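Local coordinates for hypothetical protein (PDB 2HIY) that is of unknown function, a conserved bacterial protein of the DUF1697 family whose chain forms two ferredoxin-like alpha-beta halves and assembles with three further copies, at residues S45-F50 / D175-M180; R12-N15 / K21-M24; I118-S123 / L158-Y163; E122-K127 / I138-F143; L34-V39 / A57-K62. All blocks are in the same frame, centred on the assembly; numbering follows the deposited sequence. Where two conformers were deposited one is given.

Interaction 1: S45-F50 / D175-M180; sequences SGNIFF and DKIGQM
Met180, a selenomethionine, lays its CB over the centre of the Phe49 ring, 3.5 Å from the centroid and only 11° off the ring normal, a clear CH-pi contact. The two side chains cross at about a right angle, with the start of the Met180 chain set over the ring face. Bends at chi2 and chi3 fold the chain back and return CE to 3.7 Å from Phe49 CD2. SE lies farther out and oblique, 5.3 Å from the same centroid, in a Met-aromatic contact. A flexible, polarisable chain suits a place where it must follow a flat ring.

Ile177, one helical turn earlier, meets the rim atom Phe49 CE1 with its CG2 branch at 4.1 Å. Its CD1 branch lies near Asn47 OD1, and these two side chains also cross at about a right angle. The buried amide of Asn47 is satisfied: OD1 accepts from Arg169, and ND2 donates to Tyr42 O and to Ser45 OG.

Strand 47-50 and helix 175-180 run nearly parallel, 19° apart. C-terminal helix 171-182 thus packs on the sheet of the first half, where Phe49 also touches Arg6 and Ala8 of strand 5-10 and Met180 reaches Glu40 of strand 39-41.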
# COMPACT_ATOMS: atom_id res chain seq x y z
N SER D 45 10.05 8.84 -14.85
CA SER D 45 11.02 8.20 -13.98
C SER D 45 12.41 8.78 -14.08
O SER D 45 13.31 8.37 -13.35
CB SER D 45 11.12 6.70 -14.27
OG SER D 45 11.56 6.46 -15.60
N GLY D 46 12.60 9.75 -14.97
CA GLY D 46 13.89 10.40 -15.09
C GLY D 46 14.67 9.93 -16.30
O GLY D 46 15.76 9.36 -16.17
N ASN D 47 14.14 10.22 -17.49
CA ASN D 47 14.75 9.85 -18.76
C ASN D 47 14.72 11.11 -19.60
O ASN D 47 13.64 11.48 -20.11
CB ASN D 47 13.93 8.75 -19.46
CG ASN D 47 13.74 7.55 -18.57
OD1 ASN D 47 14.70 6.85 -18.27
ND2 ASN D 47 12.51 7.33 -18.11
N ILE D 48 15.86 11.77 -19.68
CA ILE D 48 16.01 13.06 -20.36
C ILE D 48 16.93 12.90 -21.54
O ILE D 48 17.92 12.16 -21.47
CB ILE D 48 16.59 14.13 -19.37
CG1 ILE D 48 15.54 14.50 -18.34
CG2 ILE D 48 17.05 15.40 -20.12
CD1 ILE D 48 14.52 15.56 -18.85
N PHE D 49 16.63 13.61 -22.63
CA PHE D 49 17.45 13.58 -23.81
C PHE D 49 17.75 15.01 -24.21
O PHE D 49 16.88 15.89 -24.12
CB PHE D 49 16.74 12.82 -24.94
CG PHE D 49 16.29 11.47 -24.51
CD1 PHE D 49 17.14 10.36 -24.64
CD2 PHE D 49 15.10 11.33 -23.82
CE1 PHE D 49 16.74 9.11 -24.15
CE2 PHE D 49 14.69 10.10 -23.30
CZ PHE D 49 15.54 8.97 -23.47
N PHE D 50 18.99 15.24 -24.63
CA PHE D 50 19.37 16.58 -25.03
C PHE D 50 20.52 16.51 -26.01
O PHE D 50 21.17 15.46 -26.13
CB PHE D 50 19.74 17.44 -23.81
CG PHE D 50 21.00 17.01 -23.11
CD1 PHE D 50 22.26 17.49 -23.49
CD2 PHE D 50 20.92 16.13 -22.02
CE1 PHE D 50 23.43 17.07 -22.85
CE2 PHE D 50 22.09 15.72 -21.38
CZ PHE D 50 23.35 16.20 -21.77
N ASP D 175 14.91 -0.12 -24.77
CA ASP D 175 14.62 0.09 -26.19
C ASP D 175 14.19 1.53 -26.45
O ASP D 175 14.71 2.19 -27.37
CB ASP D 175 13.55 -0.88 -26.69
CG ASP D 175 14.07 -2.30 -26.81
OD1 ASP D 175 15.30 -2.47 -26.89
OD2 ASP D 175 13.24 -3.22 -26.84
N LYS D 176 13.26 2.01 -25.64
CA LYS D 176 12.73 3.39 -25.83
C LYS D 176 13.85 4.43 -25.73
O LYS D 176 13.86 5.40 -26.50
CB LYS D 176 11.62 3.68 -24.82
CG LYS D 176 11.04 5.10 -24.97
CD LYS D 176 10.37 5.28 -26.32
CE LYS D 176 9.77 6.67 -26.46
NZ LYS D 176 9.22 6.91 -27.82
N ILE D 177 14.78 4.26 -24.79
CA ILE D 177 15.96 5.12 -24.70
C ILE D 177 16.71 5.15 -26.03
O ILE D 177 17.05 6.21 -26.52
CB ILE D 177 16.87 4.72 -23.50
CG1 ILE D 177 16.19 5.11 -22.19
CG2 ILE D 177 18.28 5.35 -23.59
CD1 ILE D 177 16.66 4.32 -20.95
N GLY D 178 16.93 4.00 -26.64
CA GLY D 178 17.61 3.98 -27.92
C GLY D 178 16.80 4.71 -28.99
O GLY D 178 17.37 5.42 -29.80
N GLN D 179 15.48 4.54 -28.97
CA GLN D 179 14.62 5.19 -29.97
C GLN D 179 14.65 6.70 -29.78
O GLN D 179 14.71 7.48 -30.75
CB GLN D 179 13.21 4.65 -29.85
CG GLN D 179 13.08 3.23 -30.40
CD GLN D 179 11.82 2.50 -29.93
OE1 GLN D 179 10.88 3.11 -29.41
NE2 GLN D 179 11.81 1.18 -30.12
N MSE D 180 14.62 7.14 -28.53
CA MSE D 180 14.63 8.59 -28.24
C MSE D 180 15.97 9.22 -28.60
O MSE D 180 16.01 10.41 -28.96
CB MSE D 180 14.29 8.86 -26.78
CG MSE D 180 12.84 8.56 -26.37
SE MSE D 180 11.59 9.85 -27.06
CE MSE D 180 11.97 11.26 -25.77

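Interaction 2: R12-N15 / K21-M24; sequences RGIN and KVVM
The flat amide of Asn15 meets the backbone of Val22 through its two polar atoms, its oxygen taking the N-H and its nitrogen giving to the carbonyl. This pairing with both backbone groups of one residue imitates a short beta bridge, and it closes a short loop within the connection from strand 5-10 to helix 24-34, the first beta-alpha connection of a ferredoxin-like half. Val22 N donates to Asn15 OD1 over 2.8 Å along an almost straight path, 171° at the hydrogen, though the donor is tilted 27° from the carbonyl plane. In return Asn15 ND2 lies in the carbonyl plane of Val22, on a lone pair of its O, at 3.0 Å. ND2 has a second acceptor in Asn44 O, so two carbonyls on ND2 and the N-H on OD1 together fix the rotation of the amide. Asparagine also suits the backbone here, which takes left-handed helical angles that this residue tolerates well.

Beside the amide lies a small apolar cluster. Ile14 places CG1 in the crowded position between its backbone N and carbonyl carbon (chi1 70°), and from there CD1 reaches to 4.0 Å from Val22 CB. The branched Ile14 and Val22 fill this buried side compactly, while Val23, next in line, stands at the N-cap position, right before the helix. Met24, a selenomethionine in the first turn, also packs on Glu61 of the second subunit. Its bent chain turns back to the loop, where the terminal CE meets Ile14 CD1 tip to tip at 3.8 Å and lies 3.7 Å from Asn15 ND2.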
# COMPACT_ATOMS: atom_id res chain seq x y z
N ARG D 12 17.90 7.93 -11.07
CA ARG D 12 17.13 6.99 -10.26
C ARG D 12 16.46 7.70 -9.10
O ARG D 12 16.91 8.79 -8.68
CB ARG D 12 18.07 5.91 -9.69
CG ARG D 12 19.08 6.48 -8.71
CD ARG D 12 19.41 5.62 -7.48
NE ARG D 12 18.41 4.65 -7.09
CZ ARG D 12 17.61 4.72 -6.02
NH1 ARG D 12 16.76 3.74 -5.79
NH2 ARG D 12 17.67 5.75 -5.20
N GLY D 13 15.42 7.08 -8.58
CA GLY D 13 14.84 7.46 -7.32
C GLY D 13 13.88 8.62 -7.32
O GLY D 13 13.49 9.07 -6.24
N ILE D 14 13.50 9.13 -8.49
CA ILE D 14 12.63 10.31 -8.52
C ILE D 14 11.15 9.98 -8.68
O ILE D 14 10.79 8.92 -9.19
CB ILE D 14 13.08 11.36 -9.57
CG1 ILE D 14 12.87 10.91 -11.02
CG2 ILE D 14 14.53 11.77 -9.33
CD1 ILE D 14 12.91 12.08 -12.02
N ASN D 15 10.31 10.91 -8.24
CA ASN D 15 8.86 10.81 -8.42
C ASN D 15 8.28 9.50 -7.91
O ASN D 15 7.44 8.89 -8.58
CB ASN D 15 8.49 11.06 -9.88
CG ASN D 15 8.76 12.48 -10.30
OD1 ASN D 15 8.58 13.41 -9.52
ND2 ASN D 15 9.26 12.66 -11.52
N LYS D 21 10.34 14.86 -5.94
CA LYS D 21 9.46 15.30 -7.01
C LYS D 21 10.22 16.14 -8.03
O LYS D 21 10.89 17.09 -7.70
CB LYS D 21 8.29 16.12 -6.46
CG LYS D 21 7.28 16.52 -7.54
CD LYS D 21 5.98 17.08 -6.95
CE LYS D 21 5.11 17.68 -8.06
NZ LYS D 21 3.99 18.53 -7.55
N VAL D 22 10.07 15.75 -9.29
CA VAL D 22 10.62 16.49 -10.41
C VAL D 22 9.52 16.63 -11.44
O VAL D 22 8.97 15.61 -11.88
CB VAL D 22 11.83 15.76 -11.03
CG1 VAL D 22 12.40 16.58 -12.20
CG2 VAL D 22 12.89 15.47 -9.97
N VAL D 23 9.19 17.87 -11.79
CA VAL D 23 8.18 18.11 -12.81
C VAL D 23 8.92 18.20 -14.15
O VAL D 23 9.79 19.05 -14.32
CB VAL D 23 7.39 19.39 -12.50
CG1 VAL D 23 6.38 19.69 -13.61
CG2 VAL D 23 6.66 19.24 -11.17
N MSE D 24 8.55 17.33 -15.08
CA MSE D 24 9.29 17.20 -16.34
C MSE D 24 9.34 18.51 -17.11
O MSE D 24 10.39 18.90 -17.59
CB MSE D 24 8.74 16.07 -17.22
CG MSE D 24 9.08 14.69 -16.71
SE MSE D 24 10.99 14.32 -16.43
CE MSE D 24 10.90 14.10 -14.50

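Interaction 3: I118-S123 / L158-Y163; sequences IATVES and LKVPFY
Apolar contacts from Thr120 and Val121 to Val160 and Phe162 make up the whole of this meeting. Thr120 brings its methyl: with CG2 opposite the backbone N across the CA-CB bond (chi1 -64° for OG1), that branch lies 3.8 Å from Val160 CG1, the two side chains crossing at a slant. The same methyl sits at the edge of the Phe162 ring, near its plane, 3.9 Å from CE2. Val121 CG2 comes to 3.6 Å from Phe162 CZ, obliquely to the ring, its side chain about perpendicular to that of the phenylalanine. Val160 adds a contact within its own segment, holding CG2 3.4 Å above the centre of the ring.

Val160 to Tyr163 is a type I beta turn, which brings Val160 back over the ring of Phe162. The turn belongs to the loop leading into strand 166-170, the last strand of the second ferredoxin-like half, and it packs on helix 114-122 of that half.

The polar groups point to other partners. Thr120 OG1 is hydrogen-bonded to Gln116 O one turn back, a usual place for a helical threonine hydroxyl, and Ser123 OG donates to a lone pair of Thr120 O at 2.6 Å. Lys159 forms salt bridges with Glu26 and Glu30 of the third subunit.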
# COMPACT_ATOMS: atom_id res chain seq x y z
N ILE D 118 31.45 -5.10 -10.80
CA ILE D 118 31.61 -6.43 -11.38
C ILE D 118 32.00 -7.44 -10.30
O ILE D 118 31.46 -8.54 -10.22
CB ILE D 118 32.68 -6.37 -12.49
CG1 ILE D 118 32.15 -5.57 -13.70
CG2 ILE D 118 33.07 -7.77 -12.94
CD1 ILE D 118 33.22 -5.27 -14.78
N ALA D 119 32.94 -7.05 -9.43
CA ALA D 119 33.38 -8.01 -8.41
C ALA D 119 32.25 -8.36 -7.47
O ALA D 119 32.03 -9.52 -7.13
CB ALA D 119 34.59 -7.45 -7.61
N THR D 120 31.48 -7.36 -7.08
CA THR D 120 30.33 -7.61 -6.19
C THR D 120 29.29 -8.49 -6.87
O THR D 120 28.85 -9.48 -6.29
CB THR D 120 29.73 -6.28 -5.78
OG1 THR D 120 30.71 -5.57 -5.00
CG2 THR D 120 28.47 -6.49 -4.91
N VAL D 121 28.94 -8.16 -8.12
CA VAL D 121 27.94 -8.97 -8.81
C VAL D 121 28.43 -10.41 -9.00
O VAL D 121 27.68 -11.35 -8.78
CB VAL D 121 27.52 -8.33 -10.12
CG1 VAL D 121 26.64 -9.27 -10.89
CG2 VAL D 121 26.77 -7.03 -9.87
N GLU D 122 29.71 -10.55 -9.33
CA GLU D 122 30.25 -11.89 -9.55
C GLU D 122 30.25 -12.70 -8.28
O GLU D 122 30.30 -13.95 -8.37
CB GLU D 122 31.69 -11.80 -10.07
CG GLU D 122 31.78 -11.49 -11.55
CD GLU D 122 33.22 -11.27 -12.03
OE1 GLU D 122 34.13 -10.98 -11.20
OE2 GLU D 122 33.43 -11.32 -13.25
N SER D 123 30.25 -12.06 -7.11
CA SER D 123 30.23 -12.77 -5.82
C SER D 123 28.86 -13.37 -5.49
O SER D 123 28.74 -14.18 -4.57
CB SER D 123 30.65 -11.85 -4.65
OG SER D 123 29.61 -10.95 -4.25
N LEU D 158 19.26 -5.15 -3.08
CA LEU D 158 19.13 -4.11 -2.04
C LEU D 158 20.26 -4.15 -1.02
O LEU D 158 20.43 -3.22 -0.24
CB LEU D 158 17.80 -4.19 -1.31
CG LEU D 158 16.59 -3.70 -2.09
CD1 LEU D 158 15.35 -4.05 -1.27
CD2 LEU D 158 16.62 -2.21 -2.40
N LYS D 159 21.00 -5.25 -1.00
CA LYS D 159 22.13 -5.40 -0.08
C LYS D 159 23.44 -4.80 -0.59
O LYS D 159 24.40 -4.72 0.18
CB LYS D 159 22.34 -6.88 0.25
CG LYS D 159 21.12 -7.54 0.91
CD LYS D 159 21.39 -9.02 1.12
CE LYS D 159 20.15 -9.81 1.56
NZ LYS D 159 19.73 -9.46 2.94
N VAL D 160 23.52 -4.41 -1.86
CA VAL D 160 24.83 -4.01 -2.44
C VAL D 160 25.07 -2.51 -2.28
O VAL D 160 24.14 -1.70 -2.36
CB VAL D 160 24.97 -4.42 -3.94
CG1 VAL D 160 24.83 -5.97 -4.12
CG2 VAL D 160 24.01 -3.63 -4.84
N PRO D 161 26.32 -2.11 -2.04
CA PRO D 161 26.66 -0.71 -1.91
C PRO D 161 26.40 0.10 -3.18
O PRO D 161 26.19 1.30 -3.07
CB PRO D 161 28.16 -0.74 -1.53
CG PRO D 161 28.38 -2.08 -0.97
CD PRO D 161 27.47 -2.99 -1.71
N PHE D 162 26.39 -0.54 -4.34
CA PHE D 162 26.26 0.20 -5.58
C PHE D 162 24.82 0.52 -5.97
O PHE D 162 24.59 1.18 -6.97
CB PHE D 162 27.04 -0.51 -6.73
CG PHE D 162 26.43 -1.82 -7.21
CD1 PHE D 162 25.31 -1.83 -8.04
CD2 PHE D 162 27.04 -3.06 -6.89
CE1 PHE D 162 24.75 -3.04 -8.47
CE2 PHE D 162 26.49 -4.25 -7.34
CZ PHE D 162 25.36 -4.25 -8.15
N TYR D 163 23.85 0.04 -5.20
CA TYR D 163 22.48 0.14 -5.62
C TYR D 163 22.01 1.54 -6.00
O TYR D 163 21.32 1.70 -7.03
CB TYR D 163 21.58 -0.42 -4.52
CG TYR D 163 20.13 -0.49 -4.92
CD1 TYR D 163 19.70 -1.53 -5.75
CD2 TYR D 163 19.20 0.48 -4.51
CE1 TYR D 163 18.37 -1.61 -6.15
CE2 TYR D 163 17.85 0.38 -4.90
CZ TYR D 163 17.47 -0.68 -5.73
OH TYR D 163 16.15 -0.81 -6.14

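Interaction 4: E122-K127 / I138-F143; sequences ESLELK and IFWGKF
Leu124 and Leu126 both close on the six-membered ring of Trp140. Leu124 CD1 arrives at the ring's edge, near its plane, 4.1 Å from CH2, and its side chain stands at about a right angle to that of the tryptophan. Leu126 CD2 comes obliquely, also at 4.1 Å, to the adjacent CZ2. Spaced two residues apart in an extended stretch, the leucines reach the same side, so the intervening Glu125 turns out to solvent. Trp140 spans the distance from the strand because its CG is swung far from the backbone N (chi1 -161°), and the long indole carries its six-membered ring out to the leucines.

The indole is in turn held by a second shell. NE1 is hydrogen-bonded to Glu129 OE1, giving the one polar atom of the ring a partner, and Tyr153 meets the indole edge-to-face. At the backbone of the same residue, Lys142 NZ donates to Trp140 O at 2.9 Å from well above the carbonyl plane, 57° out of it. The buried ammonium also has a salt bridge to Asp104 and a cation-pi contact with Tyr153.

Strand 137-142 lies between strands 129-133 and 102-108. The leucine loop, which follows helix 114-122, crosses over this sheet beside helix 152-156, where Leu124 touches Tyr156 and Leu126 touches Ala152.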
# COMPACT_ATOMS: atom_id res chain seq x y z
N GLU D 122 29.71 -10.55 -9.33
CA GLU D 122 30.25 -11.89 -9.55
C GLU D 122 30.25 -12.70 -8.28
O GLU D 122 30.30 -13.95 -8.37
CB GLU D 122 31.69 -11.80 -10.07
CG GLU D 122 31.78 -11.49 -11.55
CD GLU D 122 33.22 -11.27 -12.03
OE1 GLU D 122 34.13 -10.98 -11.20
OE2 GLU D 122 33.43 -11.32 -13.25
N SER D 123 30.25 -12.06 -7.11
CA SER D 123 30.23 -12.77 -5.82
C SER D 123 28.86 -13.37 -5.49
O SER D 123 28.74 -14.18 -4.57
CB SER D 123 30.65 -11.85 -4.65
OG SER D 123 29.61 -10.95 -4.25
N LEU D 124 27.82 -12.95 -6.20
CA LEU D 124 26.48 -13.41 -5.90
C LEU D 124 26.22 -14.79 -6.53
O LEU D 124 26.62 -15.04 -7.67
CB LEU D 124 25.46 -12.41 -6.44
CG LEU D 124 25.60 -10.95 -6.01
CD1 LEU D 124 24.52 -10.12 -6.70
CD2 LEU D 124 25.49 -10.82 -4.49
N GLU D 125 25.55 -15.66 -5.78
CA GLU D 125 25.19 -16.95 -6.36
C GLU D 125 23.90 -16.83 -7.17
O GLU D 125 22.82 -16.72 -6.61
CB GLU D 125 25.08 -18.08 -5.30
CG GLU D 125 24.85 -19.46 -5.98
CD GLU D 125 24.76 -20.64 -5.02
OE1 GLU D 125 24.35 -20.45 -3.85
OE2 GLU D 125 25.11 -21.77 -5.42
N LEU D 126 24.05 -16.86 -8.49
CA LEU D 126 22.89 -16.77 -9.38
C LEU D 126 22.09 -18.05 -9.37
O LEU D 126 22.64 -19.15 -9.20
CB LEU D 126 23.36 -16.46 -10.78
CG LEU D 126 24.23 -15.22 -10.93
CD1 LEU D 126 24.51 -15.00 -12.40
CD2 LEU D 126 23.56 -13.96 -10.30
N LYS D 127 20.79 -17.90 -9.58
CA LYS D 127 19.87 -19.03 -9.68
C LYS D 127 19.18 -18.96 -11.05
O LYS D 127 19.87 -19.12 -12.06
CB LYS D 127 18.91 -19.07 -8.50
CG LYS D 127 19.65 -19.32 -7.15
CD LYS D 127 20.08 -20.77 -7.06
CE LYS D 127 20.67 -21.11 -5.70
NZ LYS D 127 20.91 -22.59 -5.66
N ILE D 138 24.72 -3.50 -17.05
CA ILE D 138 24.57 -4.96 -16.92
C ILE D 138 23.22 -5.38 -17.48
O ILE D 138 22.18 -4.85 -17.06
CB ILE D 138 24.62 -5.39 -15.43
CG1 ILE D 138 25.89 -4.84 -14.78
CG2 ILE D 138 24.58 -6.93 -15.31
CD1 ILE D 138 25.98 -5.09 -13.28
N PHE D 139 23.21 -6.30 -18.45
CA PHE D 139 21.98 -6.96 -18.86
C PHE D 139 21.66 -8.05 -17.85
O PHE D 139 22.53 -8.85 -17.54
CB PHE D 139 22.16 -7.66 -20.21
CG PHE D 139 22.64 -6.78 -21.35
CD1 PHE D 139 21.70 -6.16 -22.17
CD2 PHE D 139 24.01 -6.62 -21.64
CE1 PHE D 139 22.11 -5.38 -23.26
CE2 PHE D 139 24.42 -5.83 -22.70
CZ PHE D 139 23.46 -5.23 -23.53
N TRP D 140 20.42 -8.14 -17.37
CA TRP D 140 20.12 -9.14 -16.34
C TRP D 140 18.73 -9.67 -16.54
O TRP D 140 17.72 -8.94 -16.41
CB TRP D 140 20.30 -8.52 -14.96
CG TRP D 140 20.48 -9.44 -13.82
CD1 TRP D 140 19.99 -10.73 -13.64
CD2 TRP D 140 21.22 -9.14 -12.64
NE1 TRP D 140 20.39 -11.24 -12.41
CE2 TRP D 140 21.15 -10.28 -11.78
CE3 TRP D 140 21.95 -8.02 -12.21
CZ2 TRP D 140 21.79 -10.31 -10.52
CZ3 TRP D 140 22.58 -8.05 -10.96
CH2 TRP D 140 22.49 -9.20 -10.14
N GLY D 141 18.65 -10.94 -16.94
CA GLY D 141 17.38 -11.58 -17.29
C GLY D 141 17.03 -12.58 -16.21
O GLY D 141 17.89 -13.27 -15.68
N LYS D 142 15.74 -12.63 -15.89
CA LYS D 142 15.22 -13.62 -14.96
C LYS D 142 14.19 -14.45 -15.72
O LYS D 142 13.25 -13.92 -16.32
CB LYS D 142 14.59 -12.91 -13.73
CG LYS D 142 15.60 -12.28 -12.73
CD LYS D 142 16.35 -11.05 -13.21
CE LYS D 142 15.45 -9.91 -13.62
NZ LYS D 142 16.28 -8.67 -13.86
N PHE D 143 14.34 -15.77 -15.70
CA PHE D 143 13.59 -16.60 -16.64
C PHE D 143 12.14 -16.74 -16.33
O PHE D 143 11.33 -16.82 -17.27
CB PHE D 143 14.23 -17.97 -16.78
CG PHE D 143 15.55 -17.93 -17.47
CD1 PHE D 143 15.60 -17.74 -18.84
CD2 PHE D 143 16.74 -18.06 -16.78
CE1 PHE D 143 16.83 -17.67 -19.51
CE2 PHE D 143 18.00 -18.00 -17.43
CZ PHE D 143 18.02 -17.80 -18.81

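Interaction 5: L34-V39 / A57-K62; sequences LGLEKV and AQLVEK
Leu36 and Leu59 form the close apolar part, their CD2 methyls 3.6 Å apart and their side chains set at a slant. Both residues are buried: Leu36 also lies against Phe50 and Leu31, and Leu59 against Ser52, so these leucines help fill the space between helices and sheet. The outer part is made by Lys62, a partly exposed residue whose long chain serves two purposes. Its aliphatic portion slides past Leu34 in the opposite direction, with CE 3.9 Å from Leu34 CG. A bend at chi3 (66°) then turns the tip so that NZ donates to Leu34 O over 2.7 Å, meeting the carbonyl nearly end-on (C=O...N angle 160°). A lysine suits this border, greasy along its length and charged at its end.

The gripped carbonyl lies at the C-terminal end of helix 24-34, where the partial negative charge of the helix end would be expected to welcome an ammonium group. Gly35, exposed at this rim, takes a positive phi of 111°, which a residue without a side chain adopts easily, and reverses the chain toward Leu36. Two bonds back into the last turn complete a Schellman motif, here supplemented by a lysine from neighbouring helix 56-70, the other helix of this ferredoxin-like half.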
# COMPACT_ATOMS: atom_id res chain seq x y z
N LEU D 34 20.16 26.04 -18.67
CA LEU D 34 21.53 25.59 -18.37
C LEU D 34 22.39 25.55 -19.64
O LEU D 34 23.63 25.53 -19.55
CB LEU D 34 21.50 24.23 -17.67
CG LEU D 34 22.80 23.64 -17.09
CD1 LEU D 34 23.36 24.50 -15.95
CD2 LEU D 34 22.56 22.22 -16.64
N GLY D 35 21.76 25.53 -20.81
CA GLY D 35 22.48 25.54 -22.08
C GLY D 35 22.40 24.24 -22.89
O GLY D 35 23.08 24.10 -23.92
N LEU D 36 21.58 23.30 -22.44
CA LEU D 36 21.41 22.05 -23.19
C LEU D 36 20.33 22.29 -24.22
O LEU D 36 19.43 23.11 -24.00
CB LEU D 36 21.02 20.93 -22.25
CG LEU D 36 21.96 20.75 -21.05
CD1 LEU D 36 21.61 19.49 -20.27
CD2 LEU D 36 23.43 20.75 -21.47
N GLU D 37 20.41 21.59 -25.35
CA GLU D 37 19.51 21.87 -26.46
C GLU D 37 18.55 20.76 -26.77
O GLU D 37 18.82 19.59 -26.52
CB GLU D 37 20.32 22.20 -27.71
CG GLU D 37 21.28 23.35 -27.51
CD GLU D 37 22.12 23.64 -28.73
OE1 GLU D 37 21.58 23.58 -29.85
OE2 GLU D 37 23.32 23.94 -28.57
N LYS D 38 17.41 21.14 -27.34
CA LYS D 38 16.41 20.17 -27.81
C LYS D 38 16.08 19.15 -26.72
O LYS D 38 16.10 17.92 -26.94
CB LYS D 38 16.88 19.49 -29.11
CG LYS D 38 17.00 20.47 -30.30
CD LYS D 38 17.07 19.68 -31.61
CE LYS D 38 16.91 20.56 -32.85
NZ LYS D 38 18.12 21.41 -33.11
N VAL D 39 15.78 19.68 -25.54
CA VAL D 39 15.58 18.84 -24.36
C VAL D 39 14.21 18.17 -24.40
O VAL D 39 13.19 18.84 -24.53
CB VAL D 39 15.76 19.63 -23.05
CG1 VAL D 39 15.70 18.68 -21.85
CG2 VAL D 39 17.10 20.35 -23.04
N ALA D 57 33.04 15.92 -20.11
CA ALA D 57 33.53 16.29 -18.78
C ALA D 57 32.86 17.55 -18.25
O ALA D 57 32.49 17.61 -17.08
CB ALA D 57 35.04 16.43 -18.78
N GLN D 58 32.69 18.53 -19.13
CA GLN D 58 32.01 19.75 -18.73
C GLN D 58 30.52 19.53 -18.53
O GLN D 58 29.93 20.13 -17.63
CB GLN D 58 32.29 20.91 -19.69
CG GLN D 58 33.71 21.47 -19.47
CD GLN D 58 34.13 22.59 -20.40
OE1 GLN D 58 33.43 22.96 -21.35
NE2 GLN D 58 35.30 23.16 -20.12
N LEU D 59 29.91 18.67 -19.36
CA LEU D 59 28.50 18.34 -19.17
C LEU D 59 28.26 17.69 -17.81
O LEU D 59 27.31 18.01 -17.11
CB LEU D 59 27.97 17.43 -20.29
CG LEU D 59 27.81 18.12 -21.65
CD1 LEU D 59 27.53 17.07 -22.68
CD2 LEU D 59 26.67 19.13 -21.62
N VAL D 60 29.11 16.73 -17.46
CA VAL D 60 28.99 16.06 -16.16
C VAL D 60 29.16 17.05 -15.01
O VAL D 60 28.38 17.02 -14.04
CB VAL D 60 30.00 14.89 -16.07
CG1 VAL D 60 30.03 14.29 -14.65
CG2 VAL D 60 29.65 13.81 -17.08
N GLU D 61 30.14 17.94 -15.09
CA GLU D 61 30.34 18.91 -14.02
C GLU D 61 29.14 19.85 -13.90
O GLU D 61 28.66 20.14 -12.82
CB GLU D 61 31.64 19.70 -14.25
CG GLU D 61 32.03 20.70 -13.16
CD GLU D 61 33.23 21.54 -13.60
OE1 GLU D 61 34.01 21.08 -14.48
OE2 GLU D 61 33.39 22.65 -13.07
N LYS D 62 28.63 20.30 -15.05
CA LYS D 62 27.50 21.21 -15.03
C LYS D 62 26.27 20.54 -14.45
O LYS D 62 25.50 21.15 -13.70
CB LYS D 62 27.17 21.72 -16.43
CG LYS D 62 28.08 22.84 -16.89
CD LYS D 62 27.79 23.23 -18.34
CE LYS D 62 26.39 23.85 -18.47
NZ LYS D 62 26.22 24.64 -19.73

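From the N terminus, interaction 2 comes first and closes a short loop between strand 5-10 and helix 24-34. Interaction 5 then joins the end of that helix to helix 56-70. Interaction 1 opens within the loop of interaction 5 and closes near the C terminus, so these two cross; it bridges some 125 residues and brings the last helix onto the first sheet. The second half is enclosed by this span. There interaction 3 opens on helix 114-122, and interaction 4, sharing Glu122 and Ser123, closes earlier, within its loop. Val121 touches both Ile138 and Trp140, joining the pair, while Arg12 packing on Tyr163 connects interactions 2 and 3 between the halves.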